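Local structure of beta-lactamase-related domain-containing protein (Bacteroides dorei DSM 17855, 5TGF) at residues V71-L77 against M158-M163; L125-V129 against Q153-R157; S78-E84 against K95-R101; F167-Q172 against S184-P188; L103-T107 against Y265-E269. The protein belongs to the beta-lactamase family, probably acts as a serine hydrolase, and can bind calcium. One frame throughout, in Å; residues are numbered along the deposited sequence.

How the contacts relate
Helix 150-163 ties the set together: contacts 1 and 2 both use it, and Ile-154 and Ala-155 on it meet Val-83 and Leu-100 of contact 3 and Leu-103 and Leu-104 of contact 5. Contact 1 contains the calcium-binding residues Val-72, Thr-75 and Leu-77, although no ion is bound in this chain, and its centre lies about 13 Å from that of contact 3. Contact 5 comes nearest the presumed active site, since Tyr-265 touches residues of a probable SxxK motif. Contacts 4 and 5 have centres about 20 Å apart and do not touch, while Phe-167 of contact 4 packs against Leu-125 and Gly-156 of contact 2.

Contact 1: V71-L77 against M158-M163; sequences VVDRTDL and MAEVAM
Val-71, Thr-75 and Leu-77 pack against Ala-159, Ala-162 and Met-163 in an apolar contact within the helical region of a beta-lactamase-type fold. It joins the C-terminal part of helix 60-74, and the turn after it, to the last turns of helix 150-163. No hydrogen bond crosses between the segments, so the fit rests on methyl groups and the side chain of selenomethionine Met-163, with a looser touch of Leu-77 CD1 on the CE of selenomethionine Met-158. With chi1 at 174° both methyls of Val-71 straddle Met-163 CG, each 3.6 Å away, and CG1 also lies 3.9 Å from Ala-162 CB. In Met-163 the bend at chi2 (-71°) carries SE across Thr-75, 3.7 Å from Thr-75 CG2. On the other flank Leu-77 CD2 settles 4.0 Å from Ala-159 CA, close to the backbone of the small residue. Outside the pair, Trp-86 touches both Leu-77 and Ala-162, and Leu-174 meets Val-71. Val-72, Thr-75 and Leu-77 have been seen to bind calcium in this protein, but no ion occupies the site in this chain. Two bonds of Thr-75 OG1 brace the turn. It accepts from Leu-77 N at 3.2 Å, an ST turn, and donates to Val-71 O at 2.7 Å from above the carbonyl plane, across that plane from Arg-74 N.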
# COMPACT_ATOMS: atom_id res chain seq x y z
N VAL A 71 5.85 12.87 8.09
CA VAL A 71 6.87 13.87 7.82
C VAL A 71 6.23 15.16 7.32
O VAL A 71 6.60 16.26 7.77
CB VAL A 71 7.91 13.32 6.81
CG1 VAL A 71 8.90 14.39 6.39
CG2 VAL A 71 8.63 12.13 7.41
N VAL A 72 5.26 15.05 6.43
CA VAL A 72 4.52 16.22 5.97
C VAL A 72 3.88 16.96 7.15
O VAL A 72 3.85 18.18 7.15
CB VAL A 72 3.47 15.84 4.92
CG1 VAL A 72 2.42 16.94 4.73
CG2 VAL A 72 4.17 15.47 3.61
N ASP A 73 3.36 16.22 8.10
CA ASP A 73 2.76 16.81 9.29
C ASP A 73 3.76 17.62 10.15
O ASP A 73 3.35 18.54 10.84
CB ASP A 73 2.09 15.71 10.15
CG ASP A 73 0.78 15.19 9.54
OD1 ASP A 73 0.29 15.76 8.53
OD2 ASP A 73 0.24 14.18 10.04
N ARG A 74 5.03 17.24 10.13
CA ARG A 74 6.08 17.76 11.05
C ARG A 74 7.07 18.77 10.42
O ARG A 74 7.95 19.27 11.12
CB ARG A 74 6.91 16.61 11.61
CG ARG A 74 6.24 15.79 12.67
CD ARG A 74 7.01 14.51 12.90
NE ARG A 74 6.49 13.74 14.03
CZ ARG A 74 5.36 13.08 14.01
NH1 ARG A 74 4.59 13.04 12.92
NH2 ARG A 74 4.98 12.41 15.09
N THR A 75 7.03 18.96 9.12
CA THR A 75 8.06 19.73 8.40
C THR A 75 7.38 20.62 7.36
O THR A 75 6.18 20.61 7.22
CB THR A 75 9.06 18.81 7.68
OG1 THR A 75 8.37 18.06 6.68
CG2 THR A 75 9.78 17.87 8.66
N ASP A 76 8.17 21.40 6.63
CA ASP A 76 7.68 22.18 5.50
C ASP A 76 7.44 21.32 4.23
O ASP A 76 6.96 21.83 3.23
CB ASP A 76 8.70 23.29 5.18
CG ASP A 76 8.21 24.27 4.11
OD1 ASP A 76 7.13 24.88 4.27
OD2 ASP A 76 8.92 24.45 3.11
N LEU A 77 7.73 20.03 4.29
CA LEU A 77 7.39 19.12 3.17
C LEU A 77 5.89 19.11 2.96
O LEU A 77 5.12 19.06 3.92
CB LEU A 77 7.88 17.70 3.47
CG LEU A 77 7.69 16.71 2.31
CD1 LEU A 77 8.56 17.08 1.11
CD2 LEU A 77 8.02 15.31 2.80
N MSE A 158 12.68 12.30 -0.45
CA MSE A 158 12.31 13.67 -0.13
C MSE A 158 11.98 13.76 1.36
O MSE A 158 12.39 14.73 2.03
CB MSE A 158 11.15 14.21 -0.95
CG MSE A 158 11.45 14.36 -2.45
SE MSE A 158 9.80 14.57 -3.49
CE MSE A 158 9.25 16.42 -3.06
N ALA A 159 11.34 12.72 1.91
CA ALA A 159 11.02 12.69 3.34
C ALA A 159 12.30 12.57 4.18
O ALA A 159 12.42 13.23 5.24
CB ALA A 159 10.03 11.59 3.66
N GLU A 160 13.26 11.78 3.70
CA GLU A 160 14.54 11.61 4.37
C GLU A 160 15.26 12.97 4.53
O GLU A 160 15.81 13.27 5.59
CB GLU A 160 15.47 10.66 3.63
CG GLU A 160 15.10 9.20 3.71
CD GLU A 160 16.16 8.27 3.11
OE1 GLU A 160 17.07 8.72 2.37
OE2 GLU A 160 16.11 7.05 3.40
N VAL A 161 15.30 13.73 3.45
CA VAL A 161 15.93 15.04 3.46
C VAL A 161 15.20 16.02 4.39
O VAL A 161 15.83 16.74 5.14
CB VAL A 161 16.09 15.58 2.02
CG1 VAL A 161 16.54 17.04 1.99
CG2 VAL A 161 17.08 14.70 1.29
N ALA A 162 13.88 15.96 4.42
CA ALA A 162 13.12 16.88 5.26
C ALA A 162 13.33 16.62 6.74
O ALA A 162 13.32 17.57 7.56
CB ALA A 162 11.64 16.80 4.89
N MSE A 163 13.59 15.36 7.11
CA MSE A 163 13.82 14.98 8.49
C MSE A 163 15.27 14.86 8.89
O MSE A 163 15.57 14.66 10.07
CB MSE A 163 13.18 13.62 8.78
CG MSE A 163 11.68 13.62 8.59
SE MSE A 163 10.86 14.65 10.06
CE MSE A 163 11.19 13.43 11.55

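Contact 2: L125-V129 against Q153-R157; sequences LDSAV and QIAGR
Leu-125 and Val-129 of helix 125-133 press onto Gln-153, Gly-156 and Arg-157 of helix 150-163, and the tight part of the contact is their buried side. The short axes pass 9.2 Å apart and cross obliquely, their N-to-C directions 135° apart. Gly-156 has no side chain, so Leu-125 CD1 can come down onto the main chain, 3.6 Å from Gly-156 C and about equally near Arg-157 N. The second methyl of Leu-125, CD2, lies 3.6 Å from Gln-153 NE2, the two side chains crossing at about a right angle. In Gln-153 the bend at chi2 (-72°) brings the amide group over, and its NE2 also lies 3.7 Å from Ala-128 CB. This buried amide has weak hydrogen bonds outside the pair, from NE2 to Asp-120 OD2 and to OE1 from the backbone N of Leu-199. Val-129 CG2 fits between Gln-153 O and Arg-157 CB, 3.7 Å from the latter. The other side is more open. There Asp-126, exposed to solvent, lays its CB over one face of the Arg-157 guanidinium, 3.7 Å above the plane and offset toward the rim. Their charged ends do not meet, since Asp-126 OD2 stays 5.0 Å from Arg-157 NH2, and the arginine makes its salt bridge to Glu-160 through NH1. The result is an oblique helix-helix packing, with a leucine methyl seated over a glycine, in the helical region of the beta-lactamase-type fold.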
# COMPACT_ATOMS: atom_id res chain seq x y z
N LEU A 125 18.19 5.04 0.16
CA LEU A 125 17.47 5.75 -0.88
C LEU A 125 18.32 6.76 -1.64
O LEU A 125 18.08 7.02 -2.82
CB LEU A 125 16.22 6.39 -0.31
CG LEU A 125 15.16 5.42 0.20
CD1 LEU A 125 13.95 6.25 0.63
CD2 LEU A 125 14.80 4.39 -0.87
N ASP A 126 19.35 7.32 -1.00
CA ASP A 126 20.19 8.26 -1.72
C ASP A 126 20.88 7.62 -2.92
O ASP A 126 20.93 8.22 -4.00
CB ASP A 126 21.20 8.98 -0.80
CG ASP A 126 22.24 8.05 -0.18
OD1 ASP A 126 22.14 6.80 -0.21
OD2 ASP A 126 23.17 8.62 0.44
N SER A 127 21.35 6.38 -2.75
CA SER A 127 21.91 5.61 -3.87
C SER A 127 20.83 5.21 -4.91
O SER A 127 21.06 5.27 -6.12
CB SER A 127 22.59 4.33 -3.34
OG SER A 127 23.65 4.64 -2.48
N ALA A 128 19.66 4.82 -4.44
CA ALA A 128 18.55 4.47 -5.36
C ALA A 128 18.21 5.64 -6.25
O ALA A 128 18.00 5.46 -7.44
CB ALA A 128 17.31 4.03 -4.61
N VAL A 129 18.10 6.82 -5.67
CA VAL A 129 17.61 7.98 -6.40
C VAL A 129 18.62 8.53 -7.43
O VAL A 129 18.22 9.03 -8.47
CB VAL A 129 17.14 9.08 -5.42
CG1 VAL A 129 16.93 10.38 -6.16
CG2 VAL A 129 15.87 8.67 -4.72
N GLN A 153 10.48 5.64 -4.51
CA GLN A 153 11.84 5.80 -3.98
C GLN A 153 12.20 7.26 -3.85
O GLN A 153 12.77 7.68 -2.86
CB GLN A 153 12.90 5.10 -4.83
CG GLN A 153 12.68 3.63 -5.04
CD GLN A 153 12.94 2.83 -3.80
OE1 GLN A 153 12.06 2.66 -2.95
NE2 GLN A 153 14.15 2.30 -3.69
N ILE A 154 11.84 8.04 -4.86
CA ILE A 154 12.08 9.48 -4.85
C ILE A 154 11.27 10.14 -3.74
O ILE A 154 11.82 10.94 -2.97
CB ILE A 154 11.73 10.12 -6.19
CG1 ILE A 154 12.56 9.49 -7.33
CG2 ILE A 154 11.93 11.62 -6.16
CD1 ILE A 154 12.26 10.13 -8.66
N ALA A 155 9.99 9.78 -3.62
CA ALA A 155 9.13 10.29 -2.55
C ALA A 155 9.73 10.02 -1.18
O ALA A 155 9.79 10.92 -0.33
CB ALA A 155 7.72 9.69 -2.63
N GLY A 156 10.18 8.79 -0.97
CA GLY A 156 10.83 8.44 0.27
C GLY A 156 12.08 9.28 0.56
O GLY A 156 12.33 9.65 1.71
N ARG A 157 12.90 9.52 -0.47
CA ARG A 157 14.12 10.32 -0.31
C ARG A 157 13.78 11.77 0.05
O ARG A 157 14.52 12.40 0.82
CB ARG A 157 14.95 10.27 -1.57
CG ARG A 157 16.28 11.03 -1.51
CD ARG A 157 17.22 10.48 -0.48
NE ARG A 157 18.39 11.37 -0.35
CZ ARG A 157 19.01 11.66 0.79
NH1 ARG A 157 18.64 11.10 1.94
NH2 ARG A 157 20.03 12.50 0.78

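Contact 3: S78-E84 against K95-R101; sequences SWDDPVE and KGGILLR
Asp-80 and Arg-101 form the salt bridge of this contact, OD1 to NE at 2.9 Å, with OD1 lying in the guanidinium plane. The carboxylate plane is turned 78° from it, and the bridge is made end-on through OD1, not as a two-oxygen fork. Four backbone bonds follow along two chains that run antiparallel. Arg-101 N gives to Trp-79 O at 3.0 Å, and Leu-100 N to Asp-81 O at 3.0 Å. Val-83 N reaches Ile-98 O at 2.9 Å. Glu-84 N bonds to Gly-96 O at 3.0 Å. Between them Pro-82 and Leu-99 make one isolated beta bridge, where Pro-82 CA and Ile-98 O approach to 3.2 Å in a CA-H...O contact. A type I turn from Ser-78 to Asp-81 leads into this pairing. Asp-81 OD2 accepts from Ser-78 N within the turn and, beyond it, accepts from Trp-86 NE1 and forms a salt bridge with Lys-85 NZ. Packing lies further out: chi1 of 173° swings the Leu-100 side chain to Trp-79, CD2 3.7 Å from Trp-79 CE3, while Val-83 CG2 rests against Ile-98 CB. The chemistry implies a junction held mainly by main-chain bonds, with the carboxylate of Asp-80 probably easing the closeness of Arg-101 to the like-charged Arg-243.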
# COMPACT_ATOMS: atom_id res chain seq x y z
N SER A 78 5.47 19.22 1.70
CA SER A 78 4.06 19.30 1.36
C SER A 78 3.75 18.44 0.13
O SER A 78 4.59 18.24 -0.72
CB SER A 78 3.65 20.75 1.12
OG SER A 78 2.59 20.86 0.17
N TRP A 79 2.50 17.99 0.03
CA TRP A 79 2.08 17.12 -1.07
C TRP A 79 2.26 17.77 -2.43
O TRP A 79 2.43 17.07 -3.44
CB TRP A 79 0.61 16.75 -0.89
CG TRP A 79 0.34 16.02 0.40
CD1 TRP A 79 -0.43 16.46 1.43
CD2 TRP A 79 0.92 14.77 0.84
NE1 TRP A 79 -0.43 15.51 2.44
CE2 TRP A 79 0.42 14.49 2.11
CE3 TRP A 79 1.85 13.89 0.28
CZ2 TRP A 79 0.74 13.32 2.82
CZ3 TRP A 79 2.18 12.72 0.97
CH2 TRP A 79 1.62 12.44 2.24
N ASP A 80 2.21 19.10 -2.48
CA ASP A 80 2.37 19.82 -3.73
C ASP A 80 3.79 20.31 -4.00
O ASP A 80 4.03 20.96 -5.01
CB ASP A 80 1.36 20.96 -3.76
CG ASP A 80 -0.09 20.46 -3.66
OD1 ASP A 80 -0.45 19.50 -4.38
OD2 ASP A 80 -0.86 20.98 -2.83
N ASP A 81 4.76 19.89 -3.19
CA ASP A 81 6.15 20.24 -3.43
C ASP A 81 6.75 19.49 -4.64
O ASP A 81 6.53 18.28 -4.82
CB ASP A 81 7.01 19.95 -2.22
CG ASP A 81 6.80 20.94 -1.07
OD1 ASP A 81 6.04 21.89 -1.21
OD2 ASP A 81 7.41 20.72 -0.00
N PRO A 82 7.54 20.19 -5.45
CA PRO A 82 8.29 19.50 -6.51
C PRO A 82 9.53 18.84 -5.98
O PRO A 82 10.13 19.29 -4.99
CB PRO A 82 8.67 20.62 -7.49
CG PRO A 82 8.42 21.90 -6.79
CD PRO A 82 7.81 21.64 -5.43
N VAL A 83 9.97 17.80 -6.70
CA VAL A 83 11.15 17.04 -6.31
C VAL A 83 12.37 17.97 -6.07
O VAL A 83 13.06 17.83 -5.08
CB VAL A 83 11.50 15.97 -7.39
CG1 VAL A 83 12.84 15.32 -7.13
CG2 VAL A 83 10.42 14.89 -7.44
N GLU A 84 12.60 18.91 -6.99
CA GLU A 84 13.79 19.73 -7.00
C GLU A 84 13.85 20.74 -5.86
O GLU A 84 14.92 21.24 -5.53
CB GLU A 84 13.92 20.46 -8.35
CG GLU A 84 12.77 21.44 -8.62
CD GLU A 84 12.45 21.57 -10.10
OE1 GLU A 84 11.35 22.06 -10.44
OE2 GLU A 84 13.29 21.16 -10.94
N LYS A 95 12.17 15.80 -14.62
CA LYS A 95 11.66 15.13 -13.43
C LYS A 95 11.65 16.02 -12.21
O LYS A 95 10.98 15.69 -11.23
CB LYS A 95 12.50 13.88 -13.09
CG LYS A 95 12.39 12.78 -14.13
CD LYS A 95 13.02 11.47 -13.66
CE LYS A 95 14.53 11.57 -13.54
NZ LYS A 95 15.25 11.81 -14.82
N GLY A 96 12.48 17.07 -12.19
CA GLY A 96 12.55 17.95 -11.02
C GLY A 96 11.22 18.59 -10.67
O GLY A 96 10.99 18.97 -9.51
N GLY A 97 10.35 18.73 -11.67
CA GLY A 97 9.06 19.38 -11.46
C GLY A 97 7.91 18.48 -11.05
O GLY A 97 6.79 18.95 -10.79
N ILE A 98 8.19 17.17 -10.97
CA ILE A 98 7.20 16.21 -10.49
C ILE A 98 6.81 16.55 -9.04
O ILE A 98 7.67 16.89 -8.22
CB ILE A 98 7.73 14.77 -10.59
CG1 ILE A 98 7.98 14.40 -12.06
CG2 ILE A 98 6.73 13.77 -9.99
CD1 ILE A 98 8.71 13.09 -12.35
N LEU A 99 5.52 16.47 -8.72
CA LEU A 99 5.08 16.72 -7.34
C LEU A 99 5.10 15.45 -6.49
O LEU A 99 4.93 14.34 -7.01
CB LEU A 99 3.67 17.31 -7.32
CG LEU A 99 3.47 18.52 -8.24
CD1 LEU A 99 2.06 19.05 -8.12
CD2 LEU A 99 4.48 19.61 -7.89
N LEU A 100 5.26 15.64 -5.19
CA LEU A 100 5.26 14.53 -4.27
C LEU A 100 3.98 13.68 -4.38
O LEU A 100 4.05 12.45 -4.39
CB LEU A 100 5.45 15.02 -2.84
CG LEU A 100 5.32 14.00 -1.73
CD1 LEU A 100 6.35 12.87 -1.85
CD2 LEU A 100 5.44 14.72 -0.40
N ARG A 101 2.83 14.32 -4.47
CA ARG A 101 1.56 13.60 -4.61
C ARG A 101 1.50 12.80 -5.92
O ARG A 101 0.80 11.78 -5.99
CB ARG A 101 0.38 14.56 -4.50
CG ARG A 101 0.30 15.61 -5.59
CD ARG A 101 -1.03 16.36 -5.47
NE ARG A 101 -1.13 17.48 -6.39
CZ ARG A 101 -1.42 17.40 -7.68
NH1 ARG A 101 -1.70 16.24 -8.27
NH2 ARG A 101 -1.45 18.51 -8.38
O HOH W 1 -0.43 21.38 -7.23

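Contact 4: F167-Q172 against S184-P188; sequences FEPLFQ and SHFAP
The backbone of loop 184-188 passes beside helix 167-179 and comes nearest where the CA atoms of Glu-168 and Phe-186 lie 6.1 Å apart. Glu-168 holds the loop by its carboxylate. Its CG is anti to the backbone N (chi1 173°), and the bend at chi2 that follows brings OE1 within 2.8 Å of Phe-186 N, which meets it from above the carboxylate plane. The other oxygen, OE2, takes a bond from Gln-172 NE2 at 2.8 Å, nearly along its C-O axis. That same nitrogen gives its second hydrogen to Ser-184 O at 2.8 Å. Two acceptors at one atom identify it as the nitrogen, and their lying in the amide plane should hold the amide's rotation. Beside this polar row, three rings form an aromatic cluster of two T-shaped stacks. Phe-186 points an edge at the face of Phe-171, with CE2 3.7 Å above the ring centre and the planes 83° apart. In turn Phe-167 turns its own edge toward the face of Phe-186, the planes at 77° and the centroids 5.5 Å apart. Ser-184 CB closes the far end at the edge of Phe-171, 3.9 Å from CE2. Outside the pair, Val-63 and Val-67 of helix 60-74 meet the ring of Phe-171, and Ala-64 that of Phe-186. A hydrogen bond joins His-185 NE2 to Lys-53. The contact thus fastens helix 167-179 to the loop that follows it through an aromatic cluster and the paired polar side chains Glu-168 and Gln-172, set against helix 60-74.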
# COMPACT_ATOMS: atom_id res chain seq x y z
N PHE A 167 14.86 6.43 5.87
CA PHE A 167 13.45 6.05 5.79
C PHE A 167 13.07 4.91 6.74
O PHE A 167 11.98 4.93 7.35
CB PHE A 167 13.06 5.71 4.34
CG PHE A 167 11.57 5.49 4.16
CD1 PHE A 167 10.73 6.55 3.95
CD2 PHE A 167 11.03 4.23 4.32
CE1 PHE A 167 9.35 6.36 3.85
CE2 PHE A 167 9.66 4.03 4.18
CZ PHE A 167 8.83 5.10 3.97
N GLU A 168 13.91 3.89 6.84
CA GLU A 168 13.59 2.81 7.76
C GLU A 168 13.55 3.31 9.24
O GLU A 168 12.59 3.01 9.98
CB GLU A 168 14.51 1.62 7.54
CG GLU A 168 14.37 0.49 8.56
CD GLU A 168 12.96 -0.10 8.67
OE1 GLU A 168 12.17 -0.01 7.72
OE2 GLU A 168 12.64 -0.67 9.72
N PRO A 169 14.57 4.09 9.67
CA PRO A 169 14.47 4.62 11.03
C PRO A 169 13.27 5.54 11.22
O PRO A 169 12.64 5.50 12.29
CB PRO A 169 15.77 5.41 11.20
CG PRO A 169 16.71 4.83 10.25
CD PRO A 169 15.95 4.13 9.16
N LEU A 170 12.91 6.30 10.19
CA LEU A 170 11.70 7.11 10.23
C LEU A 170 10.44 6.28 10.42
O LEU A 170 9.55 6.64 11.20
CB LEU A 170 11.56 7.98 8.99
CG LEU A 170 12.50 9.18 8.91
CD1 LEU A 170 12.35 9.78 7.54
CD2 LEU A 170 12.14 10.21 10.02
N PHE A 171 10.34 5.16 9.72
CA PHE A 171 9.20 4.29 9.88
C PHE A 171 9.08 3.84 11.33
O PHE A 171 7.98 3.80 11.87
CB PHE A 171 9.33 3.07 8.98
CG PHE A 171 8.34 1.98 9.27
CD1 PHE A 171 6.97 2.24 9.33
CD2 PHE A 171 8.77 0.67 9.46
CE1 PHE A 171 6.07 1.22 9.63
CE2 PHE A 171 7.88 -0.32 9.77
CZ PHE A 171 6.52 -0.04 9.82
N GLN A 172 10.20 3.45 11.94
CA GLN A 172 10.17 2.96 13.31
C GLN A 172 9.81 4.11 14.26
O GLN A 172 9.01 3.93 15.14
CB GLN A 172 11.51 2.33 13.71
CG GLN A 172 11.93 1.11 12.87
CD GLN A 172 10.96 -0.07 12.95
OE1 GLN A 172 10.25 -0.25 13.95
NE2 GLN A 172 11.00 -0.93 11.94
N SER A 184 8.01 -5.30 12.20
CA SER A 184 7.90 -4.79 10.85
C SER A 184 9.15 -4.04 10.40
O SER A 184 9.80 -3.37 11.21
CB SER A 184 6.69 -3.87 10.73
OG SER A 184 5.51 -4.60 10.96
N HIS A 185 9.48 -4.12 9.11
CA HIS A 185 10.55 -3.28 8.53
C HIS A 185 10.47 -3.25 7.01
O HIS A 185 10.03 -4.23 6.39
CB HIS A 185 11.94 -3.76 8.94
CG HIS A 185 12.15 -5.23 8.81
ND1 HIS A 185 12.42 -5.84 7.61
CD2 HIS A 185 12.11 -6.21 9.73
CE1 HIS A 185 12.57 -7.13 7.80
NE2 HIS A 185 12.33 -7.40 9.07
N PHE A 186 10.88 -2.13 6.42
CA PHE A 186 11.04 -1.96 4.96
C PHE A 186 12.43 -2.36 4.47
O PHE A 186 12.59 -2.71 3.30
CB PHE A 186 10.78 -0.50 4.58
CG PHE A 186 9.33 -0.10 4.61
CD1 PHE A 186 8.52 -0.28 3.49
CD2 PHE A 186 8.77 0.48 5.75
CE1 PHE A 186 7.20 0.19 3.50
CE2 PHE A 186 7.45 0.92 5.76
CZ PHE A 186 6.66 0.75 4.65
N ALA A 187 13.42 -2.27 5.35
CA ALA A 187 14.81 -2.60 5.03
C ALA A 187 15.38 -3.39 6.19
O ALA A 187 14.93 -3.21 7.33
CB ALA A 187 15.61 -1.31 4.85
N PRO A 188 16.38 -4.26 5.92
CA PRO A 188 16.94 -4.52 4.58
C PRO A 188 15.96 -5.23 3.66
O PRO A 188 15.06 -5.98 4.11
CB PRO A 188 18.15 -5.41 4.86
CG PRO A 188 17.83 -6.09 6.15
CD PRO A 188 16.94 -5.17 6.94
O HOH W 2 8.65 -2.92 14.19

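Contact 5: L103-T107 against Y265-E269; sequences LLSHT and YGLGE
Leu-104 O accepts one hydrogen bond, from Gly-268 N at 2.9 Å, and has two weaker C-H neighbours. The CA-H of Leu-267 is one, with CA 3.6 Å from the oxygen. At the edge of its ring, Tyr-265 CE2 lies 3.4 Å from the same oxygen. The Tyr-265 ring is then sandwiched. One face receives His-106 CD2, 3.3 Å above the plane and offset toward the rim, in a T-shaped stack that sets the planes at 68°. Over the centre of the opposite face lies Glu-269 O, 3.2 Å above the plane, a carbonyl from the same loop. A weak hydrogen bond at 3.1 Å from His-106 NE2 to Tyr-265 OH closes the outer end of the pair. For His-106, chi1 of -56° puts the ring beside Tyr-265, and chi2 (-62°) turns its edge toward it. Further along, Ser-105 CB packs 3.4 Å from Gly-266 O, and Leu-104 CB meets Leu-267 CD2 at 4.0 Å. Tyr-265 and His-106 both touch Lys-61 of a probable SxxK motif, consistent with a place beside the active site of a serine beta-lactamase-type enzyme, and the ring of His-106 also meets that of Tyr-147. The two loops therefore join in the protein interior, with Leu-104 against Ile-68 of helix 60-74 and Met-152 of helix 150-163, Leu-267 against helix 231-238, and Tyr-265 edge-to-face with Trp-270 at the start of strand 270-274.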
# COMPACT_ATOMS: atom_id res chain seq x y z
N LEU A 103 4.20 11.37 -7.43
CA LEU A 103 5.04 10.20 -7.18
C LEU A 103 4.22 9.09 -6.51
O LEU A 103 4.29 7.94 -6.92
CB LEU A 103 6.26 10.57 -6.30
CG LEU A 103 7.28 11.55 -6.91
CD1 LEU A 103 8.26 12.10 -5.87
CD2 LEU A 103 8.04 10.93 -8.08
N LEU A 104 3.42 9.44 -5.52
CA LEU A 104 2.74 8.45 -4.70
C LEU A 104 1.41 7.97 -5.29
O LEU A 104 0.69 7.23 -4.63
CB LEU A 104 2.50 9.02 -3.30
CG LEU A 104 3.73 9.24 -2.44
CD1 LEU A 104 3.44 10.16 -1.27
CD2 LEU A 104 4.27 7.92 -1.93
N SER A 105 1.01 8.51 -6.45
CA SER A 105 -0.25 8.16 -7.07
C SER A 105 -0.06 7.49 -8.43
O SER A 105 -1.02 7.28 -9.14
CB SER A 105 -1.13 9.40 -7.23
OG SER A 105 -0.51 10.35 -8.10
N HIS A 106 1.19 7.10 -8.74
CA HIS A 106 1.52 6.45 -9.98
C HIS A 106 1.24 7.32 -11.21
O HIS A 106 0.87 6.79 -12.27
CB HIS A 106 0.82 5.11 -10.08
CG HIS A 106 1.13 4.22 -8.93
ND1 HIS A 106 2.42 3.80 -8.66
CD2 HIS A 106 0.36 3.76 -7.91
CE1 HIS A 106 2.42 3.10 -7.54
NE2 HIS A 106 1.17 3.03 -7.10
N THR A 107 1.26 8.64 -11.02
CA THR A 107 0.96 9.57 -12.11
C THR A 107 2.18 10.46 -12.44
O THR A 107 2.04 11.43 -13.16
CB THR A 107 -0.27 10.44 -11.86
OG1 THR A 107 -0.12 11.18 -10.63
CG2 THR A 107 -1.51 9.59 -11.77
N TYR A 265 -6.92 5.74 -7.39
CA TYR A 265 -5.77 5.70 -6.47
C TYR A 265 -5.66 7.00 -5.69
O TYR A 265 -5.92 8.08 -6.23
CB TYR A 265 -4.47 5.42 -7.25
CG TYR A 265 -3.42 4.63 -6.52
CD1 TYR A 265 -3.46 3.24 -6.47
CD2 TYR A 265 -2.38 5.28 -5.84
CE1 TYR A 265 -2.48 2.52 -5.81
CE2 TYR A 265 -1.40 4.55 -5.16
CZ TYR A 265 -1.46 3.17 -5.15
OH TYR A 265 -0.45 2.45 -4.51
N GLY A 266 -5.23 6.87 -4.45
CA GLY A 266 -4.90 7.98 -3.58
C GLY A 266 -3.40 8.11 -3.45
O GLY A 266 -2.69 8.20 -4.47
N LEU A 267 -2.91 8.21 -2.21
CA LEU A 267 -1.47 8.17 -1.92
C LEU A 267 -1.09 6.80 -1.39
O LEU A 267 -1.50 6.38 -0.30
CB LEU A 267 -1.08 9.24 -0.90
CG LEU A 267 -1.51 10.66 -1.26
CD1 LEU A 267 -1.17 11.62 -0.12
CD2 LEU A 267 -0.82 11.15 -2.52
N GLY A 268 -0.44 6.01 -2.23
CA GLY A 268 -0.06 4.63 -1.87
C GLY A 268 -1.19 3.66 -1.54
O GLY A 268 -0.98 2.73 -0.79
N GLU A 269 -2.38 3.88 -2.08
CA GLU A 269 -3.54 3.07 -1.77
C GLU A 269 -4.57 3.18 -2.90
O GLU A 269 -4.73 4.27 -3.52
CB GLU A 269 -4.16 3.50 -0.44
CG GLU A 269 -4.64 4.96 -0.40
CD GLU A 269 -4.53 5.57 1.01
OE1 GLU A 269 -5.56 5.69 1.72
OE2 GLU A 269 -3.38 5.86 1.45